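UPF0062 protein MJ1593 (Methanocaldococcus jannaschii, PDB 2YX5) is of unknown function but belongs to the PurS family of small alpha/beta proteins, with four copies in its assembly. Local coordinates at residues M1-V6 with M42-M47; I7-K12 with D74-V79; R20-A25 with K35-Y40. All coordinates share one frame; numbering follows the deposited sequence.

Contact 1. Residues M1-V6 with M42-M47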
loop_
_atom_site.group_PDB
_atom_site.type_symbol
_atom_site.label_atom_id
_atom_site.label_comp_id
_atom_site.label_asym_id
_atom_site.label_seq_id
_atom_site.Cartn_x
_atom_site.Cartn_y
_atom_site.Cartn_z
ATOM N N MET A 1 -5.527 -0.911 -29.195
ATOM C CA MET A 1 -4.973 -0.583 -27.854
ATOM C C MET A 1 -6.020 0.117 -27.000
ATOM O O MET A 1 -6.672 1.087 -27.419
ATOM C CB MET A 1 -3.730 0.297 -27.987
ATOM C CG MET A 1 -2.729 0.082 -26.877
ATOM S SD MET A 1 -2.324 -1.674 -26.736
ATOM C CE MET A 1 -0.906 -1.823 -27.863
ATOM N N TYR A 2 -6.181 -0.402 -25.792
ATOM C CA TYR A 2 -7.148 0.142 -24.861
ATOM C C TYR A 2 -6.522 0.304 -23.485
ATOM O O TYR A 2 -5.584 -0.426 -23.108
ATOM C CB TYR A 2 -8.363 -0.785 -24.735
ATOM C CG TYR A 2 -8.946 -1.292 -26.043
ATOM C CD1 TYR A 2 -10.164 -0.803 -26.530
ATOM C CD2 TYR A 2 -8.297 -2.293 -26.770
ATOM C CE1 TYR A 2 -10.719 -1.306 -27.705
ATOM C CE2 TYR A 2 -8.839 -2.801 -27.939
ATOM C CZ TYR A 2 -10.046 -2.308 -28.402
ATOM O OH TYR A 2 -10.563 -2.833 -29.562
ATOM N N LYS A 3 -7.063 1.274 -22.752
ATOM C CA LYS A 3 -6.642 1.569 -21.403
ATOM C C LYS A 3 -7.791 1.209 -20.466
ATOM O O LYS A 3 -8.845 1.841 -20.487
ATOM C CB LYS A 3 -6.294 3.056 -21.263
ATOM C CG LYS A 3 -6.064 3.506 -19.815
ATOM C CD LYS A 3 -5.713 4.983 -19.702
ATOM C CE LYS A 3 -5.782 5.436 -18.262
ATOM N NZ LYS A 3 -5.154 6.759 -18.062
ATOM N N ALA A 4 -7.603 0.178 -19.655
ATOM C CA ALA A 4 -8.641 -0.198 -18.720
ATOM C C ALA A 4 -8.266 0.407 -17.380
ATOM O O ALA A 4 -7.116 0.335 -16.943
ATOM C CB ALA A 4 -8.745 -1.709 -18.607
ATOM N N THR A 5 -9.230 1.029 -16.731
ATOM C CA THR A 5 -8.960 1.612 -15.441
ATOM C C THR A 5 -9.685 0.802 -14.365
ATOM O O THR A 5 -10.910 0.665 -14.406
ATOM C CB THR A 5 -9.410 3.082 -15.423
ATOM O OG1 THR A 5 -8.673 3.799 -16.420
ATOM C CG2 THR A 5 -9.154 3.716 -14.052
ATOM N N VAL A 6 -8.929 0.240 -13.420
ATOM C CA VAL A 6 -9.547 -0.527 -12.346
ATOM C C VAL A 6 -9.422 0.219 -11.010
ATOM O O VAL A 6 -8.318 0.520 -10.568
ATOM C CB VAL A 6 -8.899 -1.917 -12.197
ATOM C CG1 VAL A 6 -9.669 -2.767 -11.183
ATOM C CG2 VAL A 6 -8.866 -2.605 -13.528
ATOM N N MET A 42 -5.672 2.658 -7.689
ATOM C CA MET A 42 -6.023 2.794 -9.073
ATOM C C MET A 42 -5.048 1.947 -9.875
ATOM O O MET A 42 -3.848 2.032 -9.685
ATOM C CB MET A 42 -5.966 4.255 -9.507
ATOM C CG MET A 42 -6.416 4.450 -10.958
ATOM S SD MET A 42 -6.891 6.154 -11.427
ATOM C CE MET A 42 -5.346 6.733 -12.251
ATOM N N ILE A 43 -5.581 1.100 -10.746
ATOM C CA ILE A 43 -4.763 0.238 -11.593
ATOM C C ILE A 43 -5.091 0.451 -13.086
ATOM O O ILE A 43 -6.196 0.106 -13.548
ATOM C CB ILE A 43 -4.989 -1.251 -11.253
ATOM C CG1 ILE A 43 -4.597 -1.522 -9.799
ATOM C CG2 ILE A 43 -4.185 -2.125 -12.191
ATOM C CD1 ILE A 43 -5.029 -2.892 -9.270
ATOM N N ASP A 44 -4.128 1.022 -13.817
ATOM C CA ASP A 44 -4.271 1.259 -15.243
ATOM C C ASP A 44 -3.704 0.121 -16.065
ATOM O O ASP A 44 -2.499 -0.121 -16.073
ATOM C CB ASP A 44 -3.590 2.549 -15.648
ATOM C CG ASP A 44 -4.446 3.762 -15.350
ATOM O OD1 ASP A 44 -5.534 3.582 -14.754
ATOM O OD2 ASP A 44 -4.032 4.889 -15.706
ATOM N N ILE A 45 -4.565 -0.596 -16.764
ATOM C CA ILE A 45 -4.071 -1.695 -17.560
ATOM C C ILE A 45 -4.117 -1.350 -19.040
ATOM O O ILE A 45 -5.188 -1.098 -19.591
ATOM C CB ILE A 45 -4.891 -2.941 -17.298
ATOM C CG1 ILE A 45 -4.865 -3.257 -15.788
ATOM C CG2 ILE A 45 -4.351 -4.090 -18.160
ATOM C CD1 ILE A 45 -5.850 -4.330 -15.337
ATOM N N ILE A 46 -2.946 -1.302 -19.669
ATOM C CA ILE A 46 -2.855 -1.032 -21.099
ATOM C C ILE A 46 -2.780 -2.380 -21.821
ATOM O O ILE A 46 -1.832 -3.168 -21.640
ATOM C CB ILE A 46 -1.647 -0.157 -21.421
ATOM C CG1 ILE A 46 -1.850 1.209 -20.753
ATOM C CG2 ILE A 46 -1.474 -0.027 -22.936
ATOM C CD1 ILE A 46 -0.668 2.119 -20.851
ATOM N N MET A 47 -3.794 -2.630 -22.653
ATOM C CA MET A 47 -3.906 -3.923 -23.327
ATOM C C MET A 47 -4.485 -3.920 -24.752
ATOM O O MET A 47 -5.105 -2.941 -25.205
ATOM C CB MET A 47 -4.779 -4.814 -22.438
ATOM C CG MET A 47 -6.054 -4.050 -21.995
ATOM S SD MET A 47 -7.194 -4.906 -20.860
ATOM C CE MET A 47 -7.127 -6.612 -21.532
#
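Asp-44 and Lys-3 meet on the face of the sheet that also carries Thr-5 and Ile-46. From CB, the Asp-44 side chain rises off its strand with CG beside the backbone N, anti to the carbonyl carbon (chi1 -81°), which turns the carboxylate toward the neighbouring strand. CG comes up against Lys-3 CE. The two oxygens then part company. Asp-44 OD1 lies beside the Thr-5 side chain, which points the same way, and sits 3.6 Å from Thr-5 OG1 without a hydrogen bond. Asp-44 OD2 reaches the other way along the partner strand, where it closes a salt bridge with Lys-3 NZ at 3.2 Å. In the backbone Lys-3 pairs with Ile-46, but its extended chain carries the ammonium diagonally to Asp-44.

Beneath these side chains runs the antiparallel pairing of the PurS fold, the central strand 2-10 against strand 34-47. Tyr-2, Ala-4 and Val-6 face Met-47, Ile-45 and Ile-43 as hydrogen-bonded pairs, each joined by two backbone bonds; Lys-3 and Thr-5 face Ile-46 and Asp-44 as non-hydrogen-bonded pairs. Strand 34-47 has a second neighbour, since 42-47 also pairs with an antiparallel strand of the second subunit and the sheet runs on across that interface.

The other face is largely apolar, and Ala-4 and Met-47 on it touch Val-59 of helix 52-67. The Val-6 and Ile-45 side chains cross, with Val-6 CG2 3.9 Å from Ile-45 CD1, while Ala-4 CB lies 4.2 Å from Met-47 SD. At the chain start, back on the side of Ile-46, Met-1 CG packs on Ile-46 CG2 and Met-1 SD bends back to 3.4 Å from Met-47 O. Met-47 O also lies in the plane of the Tyr-2 ring, at its edge, 3.6 Å from Tyr-2 CD2.

Contact 2. Residues I7-K12 with D74-V79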
loop_
_atom_site.group_PDB
_atom_site.type_symbol
_atom_site.label_atom_id
_atom_site.label_comp_id
_atom_site.label_asym_id
_atom_site.label_seq_id
_atom_site.Cartn_x
_atom_site.Cartn_y
_atom_site.Cartn_z
ATOM N N ILE A 7 -10.557 0.548 -10.399
ATOM C CA ILE A 7 -10.555 1.199 -9.097
ATOM C C ILE A 7 -10.935 0.116 -8.113
ATOM O O ILE A 7 -11.932 -0.571 -8.311
ATOM C CB ILE A 7 -11.607 2.300 -8.947
ATOM C CG1 ILE A 7 -11.225 3.533 -9.748
ATOM C CG2 ILE A 7 -11.738 2.665 -7.505
ATOM C CD1 ILE A 7 -11.415 3.361 -11.225
ATOM N N ILE A 8 -10.124 -0.049 -7.073
ATOM C CA ILE A 8 -10.381 -1.049 -6.054
ATOM C C ILE A 8 -10.476 -0.387 -4.683
ATOM O O ILE A 8 -9.608 0.388 -4.297
ATOM C CB ILE A 8 -9.279 -2.083 -5.998
ATOM C CG1 ILE A 8 -9.162 -2.781 -7.350
ATOM C CG2 ILE A 8 -9.579 -3.078 -4.888
ATOM C CD1 ILE A 8 -8.125 -3.902 -7.384
ATOM N N LYS A 9 -11.541 -0.697 -3.959
ATOM C CA LYS A 9 -11.760 -0.138 -2.634
ATOM C C LYS A 9 -12.204 -1.250 -1.683
ATOM O O LYS A 9 -12.410 -2.398 -2.093
ATOM C CB LYS A 9 -12.848 0.950 -2.705
ATOM C CG LYS A 9 -14.052 0.493 -3.523
ATOM C CD LYS A 9 -15.177 1.512 -3.571
ATOM C CE LYS A 9 -16.363 1.016 -4.429
ATOM N NZ LYS A 9 -16.051 0.883 -5.891
ATOM N N LEU A 10 -12.336 -0.913 -0.410
ATOM C CA LEU A 10 -12.802 -1.885 0.559
ATOM C C LEU A 10 -14.314 -1.975 0.372
ATOM O O LEU A 10 -14.937 -1.026 -0.115
ATOM C CB LEU A 10 -12.497 -1.424 1.978
ATOM C CG LEU A 10 -11.042 -1.440 2.423
ATOM C CD1 LEU A 10 -10.933 -0.982 3.879
ATOM C CD2 LEU A 10 -10.499 -2.836 2.260
ATOM N N LYS A 11 -14.892 -3.115 0.738
ATOM C CA LYS A 11 -16.335 -3.302 0.639
ATOM C C LYS A 11 -17.042 -2.089 1.272
ATOM O O LYS A 11 -16.518 -1.457 2.200
ATOM C CB LYS A 11 -16.746 -4.595 1.367
ATOM C CG LYS A 11 -16.793 -5.857 0.499
ATOM C CD LYS A 11 -18.155 -5.990 -0.207
ATOM C CE LYS A 11 -18.302 -7.289 -1.027
ATOM N NZ LYS A 11 -17.685 -7.227 -2.388
ATOM N N LYS A 12 -18.219 -1.748 0.760
ATOM C CA LYS A 12 -18.960 -0.624 1.308
ATOM C C LYS A 12 -19.380 -0.996 2.718
ATOM O O LYS A 12 -19.999 -2.040 2.935
ATOM C CB LYS A 12 -20.203 -0.321 0.470
ATOM C CG LYS A 12 -20.964 0.915 0.938
ATOM C CD LYS A 12 -22.199 1.184 0.089
ATOM C CE LYS A 12 -23.225 0.046 0.173
ATOM N NZ LYS A 12 -23.853 -0.083 1.520
ATOM N N ASP A 74 -14.308 -4.221 -3.331
ATOM C CA ASP A 74 -15.319 -3.792 -4.276
ATOM C C ASP A 74 -14.429 -3.213 -5.368
ATOM O O ASP A 74 -13.316 -2.761 -5.076
ATOM C CB ASP A 74 -16.224 -2.702 -3.691
ATOM C CG ASP A 74 -17.470 -3.271 -3.016
ATOM O OD1 ASP A 74 -17.810 -4.454 -3.260
ATOM O OD2 ASP A 74 -18.120 -2.522 -2.251
ATOM N N TYR A 75 -14.878 -3.253 -6.618
ATOM C CA TYR A 75 -14.062 -2.703 -7.696
ATOM C C TYR A 75 -14.924 -2.267 -8.862
ATOM O O TYR A 75 -16.062 -2.688 -8.977
ATOM C CB TYR A 75 -13.009 -3.734 -8.150
ATOM C CG TYR A 75 -13.586 -4.963 -8.797
ATOM C CD1 TYR A 75 -13.989 -4.948 -10.135
ATOM C CD2 TYR A 75 -13.765 -6.134 -8.072
ATOM C CE1 TYR A 75 -14.558 -6.076 -10.737
ATOM C CE2 TYR A 75 -14.337 -7.277 -8.662
ATOM C CZ TYR A 75 -14.729 -7.244 -9.993
ATOM O OH TYR A 75 -15.264 -8.379 -10.581
ATOM N N GLU A 76 -14.390 -1.387 -9.699
ATOM C CA GLU A 76 -15.104 -0.934 -10.876
ATOM C C GLU A 76 -14.132 -0.767 -12.031
ATOM O O GLU A 76 -12.975 -0.416 -11.822
ATOM C CB GLU A 76 -15.876 0.353 -10.602
ATOM C CG GLU A 76 -15.131 1.446 -9.884
ATOM C CD GLU A 76 -15.998 2.696 -9.701
ATOM O OE1 GLU A 76 -16.392 3.297 -10.733
ATOM O OE2 GLU A 76 -16.282 3.069 -8.532
ATOM N N ILE A 77 -14.618 -1.027 -13.249
ATOM C CA ILE A 77 -13.802 -0.975 -14.461
ATOM C C ILE A 77 -14.260 -0.041 -15.584
ATOM O O ILE A 77 -15.391 -0.122 -16.065
ATOM C CB ILE A 77 -13.673 -2.402 -15.062
ATOM C CG1 ILE A 77 -13.186 -3.375 -13.978
ATOM C CG2 ILE A 77 -12.733 -2.388 -16.261
ATOM C CD1 ILE A 77 -13.568 -4.817 -14.239
ATOM N N LYS A 78 -13.360 0.830 -16.012
ATOM C CA LYS A 78 -13.620 1.761 -17.101
ATOM C C LYS A 78 -12.648 1.392 -18.222
ATOM O O LYS A 78 -11.458 1.201 -17.979
ATOM C CB LYS A 78 -13.366 3.198 -16.641
ATOM C CG LYS A 78 -14.223 3.606 -15.447
ATOM C CD LYS A 78 -13.579 4.712 -14.601
ATOM C CE LYS A 78 -14.363 4.937 -13.302
ATOM N NZ LYS A 78 -13.708 5.915 -12.393
ATOM N N VAL A 79 -13.155 1.273 -19.442
ATOM C CA VAL A 79 -12.310 0.922 -20.583
ATOM C C VAL A 79 -12.404 2.010 -21.649
ATOM O O VAL A 79 -13.493 2.345 -22.113
ATOM C CB VAL A 79 -12.734 -0.451 -21.201
ATOM C CG1 VAL A 79 -11.899 -0.766 -22.424
ATOM C CG2 VAL A 79 -12.584 -1.546 -20.176
#
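Ile-7 and Lys-9 pair with Glu-76 and Asp-74 where the central strand 2-10 runs antiparallel to strand 73-81, an outer strand of the three that this chain gives to the PurS sheet. Both are hydrogen-bonded pairs with two backbone bonds each; Ile-8 and Tyr-75 form the non-hydrogen-bonded pair between them. A CA-H...O contact adds to these, with Tyr-75 CA 3.1 Å from Ile-7 O.

Apolar contacts split between the faces. Ile-8 CG1 meets Tyr-75 CB at 4.0 Å, on the side where Tyr-75 packs against Cys-63 of helix 52-67. On the opposite face Ile-7 CB lies against the methylene CG of Glu-76, and Ile-7 CD1 is crossed by the end of the Lys-78 chain.

The charges gather at this second face and at the strand end. Lys-9 sends its chain over Asp-74, Lys-9 CE passing Asp-74 CB at 3.8 Å. The Lys-9 and Glu-76 side chains cross at about a right angle, and the bend at chi4 (-67°) leaves NZ beside Glu-76; the hydrogen bond within their salt bridge, Lys-9 NZ to Glu-76 OE2, is weak at 3.4 Å. Lys-11 is more firmly held. Two bends in its chain bring Lys-11 NZ to Asp-74 OD1 at 2.9 Å, on the syn side but 34° out of the carboxylate plane, and the same ammonium bonds the carbonyl oxygens of Pro-70 and His-73, at the entry to strand 73-81. The other carboxylate oxygen accepts a backbone hydrogen bond from above its plane: Lys-12 N to Asp-74 OD2, 3.1 Å, bent to 136° at the hydrogen.

Contact 3. Residues R20-A25 with K35-Y40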
loop_
_atom_site.group_PDB
_atom_site.type_symbol
_atom_site.label_atom_id
_atom_site.label_comp_id
_atom_site.label_asym_id
_atom_site.label_seq_id
_atom_site.Cartn_x
_atom_site.Cartn_y
_atom_site.Cartn_z
ATOM N N ARG A 20 -9.171 7.111 7.644
ATOM C CA ARG A 20 -9.304 7.697 8.962
ATOM C C ARG A 20 -8.013 8.364 9.413
ATOM O O ARG A 20 -8.029 9.458 9.970
ATOM C CB ARG A 20 -9.736 6.620 9.949
ATOM C CG ARG A 20 -11.126 6.089 9.618
ATOM C CD ARG A 20 -11.319 4.682 10.128
ATOM N NE ARG A 20 -11.011 4.586 11.548
ATOM C CZ ARG A 20 -11.789 5.049 12.525
ATOM N NH1 ARG A 20 -12.942 5.650 12.238
ATOM N NH2 ARG A 20 -11.414 4.897 13.793
ATOM N N THR A 21 -6.894 7.719 9.131
ATOM C CA THR A 21 -5.603 8.246 9.525
ATOM C C THR A 21 -5.282 9.533 8.805
ATOM O O THR A 21 -4.804 10.498 9.401
ATOM C CB THR A 21 -4.499 7.230 9.230
ATOM O OG1 THR A 21 -4.783 6.040 9.959
ATOM C CG2 THR A 21 -3.125 7.768 9.634
ATOM N N ILE A 22 -5.524 9.541 7.513
ATOM C CA ILE A 22 -5.244 10.721 6.745
ATOM C C ILE A 22 -6.075 11.889 7.256
ATOM O O ILE A 22 -5.561 12.997 7.410
ATOM C CB ILE A 22 -5.507 10.465 5.260
ATOM C CG1 ILE A 22 -4.451 9.481 4.744
ATOM C CG2 ILE A 22 -5.483 11.772 4.493
ATOM C CD1 ILE A 22 -4.635 9.012 3.329
ATOM N N GLN A 23 -7.349 11.627 7.540
ATOM C CA GLN A 23 -8.234 12.667 8.030
ATOM C C GLN A 23 -7.678 13.301 9.301
ATOM O O GLN A 23 -7.428 14.513 9.360
ATOM C CB GLN A 23 -9.605 12.087 8.331
ATOM C CG GLN A 23 -10.670 13.125 8.604
ATOM C CD GLN A 23 -11.856 12.505 9.280
ATOM O OE1 GLN A 23 -11.779 12.127 10.439
ATOM N NE2 GLN A 23 -12.958 12.371 8.557
ATOM N N ARG A 24 -7.480 12.467 10.314
ATOM C CA ARG A 24 -6.976 12.943 11.588
ATOM C C ARG A 24 -5.618 13.658 11.493
ATOM O O ARG A 24 -5.421 14.729 12.085
ATOM C CB ARG A 24 -6.967 11.776 12.579
ATOM C CG ARG A 24 -8.395 11.336 12.910
ATOM C CD ARG A 24 -8.423 10.063 13.728
ATOM N NE ARG A 24 -9.775 9.605 14.058
ATOM C CZ ARG A 24 -10.632 9.070 13.195
ATOM N NH1 ARG A 24 -10.300 8.912 11.919
ATOM N NH2 ARG A 24 -11.829 8.678 13.612
ATOM N N ALA A 25 -4.693 13.098 10.727
ATOM C CA ALA A 25 -3.409 13.747 10.572
ATOM C C ALA A 25 -3.634 15.089 9.877
ATOM O O ALA A 25 -2.908 16.050 10.125
ATOM C CB ALA A 25 -2.466 12.877 9.743
ATOM N N LYS A 35 -13.272 17.199 6.137
ATOM C CA LYS A 35 -14.294 16.521 6.903
ATOM C C LYS A 35 -14.286 15.007 6.787
ATOM O O LYS A 35 -14.757 14.311 7.683
ATOM C CB LYS A 35 -15.669 17.078 6.513
ATOM C CG LYS A 35 -15.921 18.478 7.066
ATOM C CD LYS A 35 -15.985 18.452 8.591
ATOM C CE LYS A 35 -16.289 19.821 9.176
ATOM N NZ LYS A 35 -16.715 19.715 10.597
ATOM N N GLU A 36 -13.740 14.497 5.691
ATOM C CA GLU A 36 -13.711 13.065 5.480
ATOM C C GLU A 36 -12.735 12.680 4.377
ATOM O O GLU A 36 -12.601 13.396 3.388
ATOM C CB GLU A 36 -15.112 12.605 5.123
ATOM C CG GLU A 36 -15.240 11.146 4.814
ATOM C CD GLU A 36 -16.681 10.774 4.584
ATOM O OE1 GLU A 36 -17.513 11.111 5.454
ATOM O OE2 GLU A 36 -16.986 10.153 3.546
ATOM N N VAL A 37 -12.036 11.560 4.559
ATOM C CA VAL A 37 -11.094 11.094 3.542
ATOM C C VAL A 37 -11.325 9.624 3.204
ATOM O O VAL A 37 -11.685 8.841 4.059
ATOM C CB VAL A 37 -9.637 11.259 3.986
ATOM C CG1 VAL A 37 -8.724 10.603 2.949
ATOM C CG2 VAL A 37 -9.304 12.744 4.179
ATOM N N GLN A 38 -11.125 9.262 1.949
ATOM C CA GLN A 38 -11.308 7.885 1.530
ATOM C C GLN A 38 -10.163 7.596 0.569
ATOM O O GLN A 38 -9.696 8.509 -0.099
ATOM C CB GLN A 38 -12.664 7.701 0.827
ATOM C CG GLN A 38 -13.550 6.590 1.434
ATOM C CD GLN A 38 -12.907 5.174 1.410
ATOM O OE1 GLN A 38 -11.851 4.937 2.022
ATOM N NE2 GLN A 38 -13.557 4.235 0.708
ATOM N N THR A 39 -9.697 6.349 0.520
ATOM C CA THR A 39 -8.600 5.985 -0.366
ATOM C C THR A 39 -8.909 4.777 -1.237
ATOM O O THR A 39 -9.698 3.916 -0.873
ATOM C CB THR A 39 -7.296 5.748 0.421
ATOM O OG1 THR A 39 -7.512 4.763 1.427
ATOM C CG2 THR A 39 -6.843 7.037 1.087
ATOM N N TYR A 40 -8.264 4.731 -2.397
ATOM C CA TYR A 40 -8.488 3.687 -3.389
ATOM C C TYR A 40 -7.199 3.363 -4.090
ATOM O O TYR A 40 -6.267 4.159 -4.125
ATOM C CB TYR A 40 -9.442 4.184 -4.478
ATOM C CG TYR A 40 -10.696 4.815 -3.977
ATOM C CD1 TYR A 40 -11.785 4.025 -3.617
ATOM C CD2 TYR A 40 -10.797 6.200 -3.830
ATOM C CE1 TYR A 40 -12.958 4.590 -3.117
ATOM C CE2 TYR A 40 -11.970 6.787 -3.328
ATOM C CZ TYR A 40 -13.053 5.971 -2.971
ATOM O OH TYR A 40 -14.229 6.500 -2.460
#
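Helix 17-28 packs on strand 34-47, the element that follows it in the beta-alpha-beta-alpha-beta order of this PurS chain, and Ile-22, Gln-23, Val-37 and Thr-39 carry the packing between the two. The axes of the short segments come within 6.9 Å and run in roughly opposing senses, 142° apart. Strand residues 36-40 are at the same time paired antiparallel with a strand of the second subunit, so the helix lies against a part of the sheet built by two chains.

Ile-22 drops from the helix onto two strand residues at once. Ile-22 CG2 meets Val-37 CG1 at 3.8 Å, the two side chains crossing at about a right angle. The longer branch takes another direction: CG1 stands anti to the carbonyl carbon with the chain extended beyond it, and Ile-22 CD1 reaches Thr-39 CG2 tip to tip at 3.7 Å. The methyl of Thr-39 is thus committed to the helix, while its OG1 is hydrogen-bonded to Asn-16 ND2 just ahead of helix 17-28. Asn-16 ND2 also bonds Gln-38 OE1, tying the strand to the approach to the helix.

Val-37 also meets the next helix residue: its other methyl, CG2, lies 4.0 Å from Gln-23 CA. The Gln-23 side chain stretches out past it, CG anti to the backbone N, and brings its amide nitrogen to the backbone of Lys-35 and Glu-36. Within this chain, Gln-23 NE2 comes to 2.8 Å from Lys-35 O, but at too poor an angle to count as a hydrogen bond, and stands 3.2 Å from Glu-36 CA.

In the fold
The chain opens with strand 2-10, whose first half enters contact 1 and whose second half enters contact 2, so both share the middle strand of the sheet. Helix 17-28 follows and is closed onto 35-40 by contact 3, a short loop nested inside those of the other two. The same strand then runs on through 42-47 and completes contact 1. After helix 52-67 the last strand returns to close contact 2, which crosses contact 1 because their segments alternate. Contacts 1 and 2 meet at Thr-5 N and Lys-78 O, probably hydrogen-bonded; Tyr-40 joins contacts 2 and 3 by packing on Lys-9. Contacts 1 and 3 both border the second subunit.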